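Local coordinates for esterase (Capnocytophaga ochracea, PDB 4W9R), which is of unknown function but is probably an ester hydrolase of the alpha/beta-hydrolase superfamily, at residues Ser215-Asn218 against Ala219-Gln223. Numbering follows the deposited sequence.
Sequences SSVN and AAKLQ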
loop_
_atom_site.group_PDB
_atom_site.type_symbol
_atom_site.label_atom_id
_atom_site.label_comp_id
_atom_site.label_asym_id
_atom_site.label_seq_id
_atom_site.Cartn_x
_atom_site.Cartn_y
_atom_site.Cartn_z
ATOM N N SER B 215 15.083 -1.333 -4.104
ATOM C CA SER B 215 13.656 -1.602 -4.214
ATOM C C SER B 215 13.167 -1.502 -5.653
ATOM O O SER B 215 13.609 -0.635 -6.409
ATOM C CB SER B 215 12.863 -0.637 -3.333
ATOM O OG SER B 215 11.469 -0.828 -3.500
ATOM N N SER B 216 12.256 -2.394 -6.029
ATOM C CA SER B 216 11.618 -2.320 -7.336
ATOM C C SER B 216 10.729 -1.085 -7.407
ATOM O O SER B 216 10.205 -0.628 -6.389
ATOM C CB SER B 216 10.802 -3.582 -7.620
ATOM O OG SER B 216 11.646 -4.694 -7.861
ATOM N N VAL B 217 10.565 -0.554 -8.613
ATOM C CA VAL B 217 9.831 0.687 -8.826
ATOM C C VAL B 217 8.383 0.620 -8.345
ATOM O O VAL B 217 7.947 1.453 -7.551
ATOM C CB VAL B 217 9.837 1.079 -10.312
ATOM C CG1 VAL B 217 8.900 2.244 -10.558
ATOM C CG2 VAL B 217 11.247 1.417 -10.757
ATOM N N ASN B 218 7.648 -0.373 -8.831
ATOM C CA ASN B 218 6.227 -0.491 -8.525
ATOM C C ASN B 218 5.952 -0.712 -7.042
ATOM O O ASN B 218 4.958 -0.221 -6.509
ATOM C CB ASN B 218 5.609 -1.621 -9.348
ATOM C CG ASN B 218 5.594 -1.313 -10.832
ATOM O OD1 ASN B 218 5.423 -0.162 -11.236
ATOM N ND2 ASN B 218 5.778 -2.341 -11.653
ATOM N N ALA B 219 6.838 -1.445 -6.376
ATOM C CA ALA B 219 6.707 -1.675 -4.943
ATOM C C ALA B 219 7.004 -0.396 -4.168
ATOM O O ALA B 219 6.425 -0.148 -3.110
ATOM C CB ALA B 219 7.630 -2.793 -4.495
ATOM N N ALA B 220 7.911 0.415 -4.702
ATOM C CA ALA B 220 8.281 1.673 -4.068
ATOM C C ALA B 220 7.156 2.695 -4.169
ATOM O O ALA B 220 6.946 3.488 -3.252
ATOM C CB ALA B 220 9.552 2.226 -4.688
ATOM N N LYS B 221 6.434 2.672 -5.285
ATOM C CA LYS B 221 5.333 3.605 -5.494
ATOM C C LYS B 221 4.204 3.359 -4.498
ATOM O O LYS B 221 3.596 4.305 -3.999
ATOM C CB LYS B 221 4.808 3.511 -6.926
ATOM C CG LYS B 221 5.776 4.051 -7.965
ATOM C CD LYS B 221 5.097 4.280 -9.306
ATOM C CE LYS B 221 4.761 2.972 -9.995
ATOM N NZ LYS B 221 4.176 3.205 -11.344
ATOM N N LEU B 222 3.929 2.090 -4.210
ATOM C CA LEU B 222 2.912 1.740 -3.224
ATOM C C LEU B 222 3.293 2.275 -1.854
ATOM O O LEU B 222 2.467 2.857 -1.151
ATOM C CB LEU B 222 2.713 0.226 -3.150
ATOM C CG LEU B 222 2.039 -0.463 -4.335
ATOM C CD1 LEU B 222 1.864 -1.945 -4.049
ATOM C CD2 LEU B 222 0.702 0.187 -4.665
ATOM N N GLN B 223 4.554 2.078 -1.483
ATOM C CA GLN B 223 5.050 2.548 -0.198
ATOM C C GLN B 223 5.080 4.071 -0.159
ATOM O O GLN B 223 4.943 4.675 0.904
ATOM C CB GLN B 223 6.441 1.977 0.079
ATOM C CG GLN B 223 6.475 0.458 0.150
ATOM C CD GLN B 223 7.869 -0.081 0.394
ATOM O OE1 GLN B 223 8.494 0.218 1.413
ATOM N NE2 GLN B 223 8.368 -0.876 -0.545
#
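Ser216 O accepts a hydrogen bond from Ala220 N at 3.0 Å, the bond that opens the N-terminal turn of helix 217-232, which follows strand 205-213, at one edge of the alpha/beta-hydrolase-like sheet within this chain. Ser216 takes the N-cap position without a side-chain capping bond. The next backbone step repeats the i to i+4 pattern, Lys221 N reaching Val217 O at 3.0 Å with an N-H...O angle of 147°; Leu222 N to Asn218 O is weak.

A second donor grips the first carbonyl: Ser215 OG, anti to its own nitrogen (chi1 176°), bonds to Ser216 O at 3.2 Å, tilted from the carbonyl plane. The same OG rests 3.8 Å from the methyl carbon of Ala220, CB, which also packs on Phe212 of strand 205-213.

Asn218 and Lys221 run side by side. Asn218 ND2 bonds to Glu62 of the second subunit, and Lys221 NZ forms a salt bridge with Glu123 of its own chain. The two side chains come closest where Asn218 OD1 lies 3.4 Å from Lys221 CE.

Gln223 turns its amide back along the helix, OE1 bonding to Gln227 of the second subunit, while NE2 meets Ala219 O at 3.3 Å from above the carbonyl plane, 67° out of it.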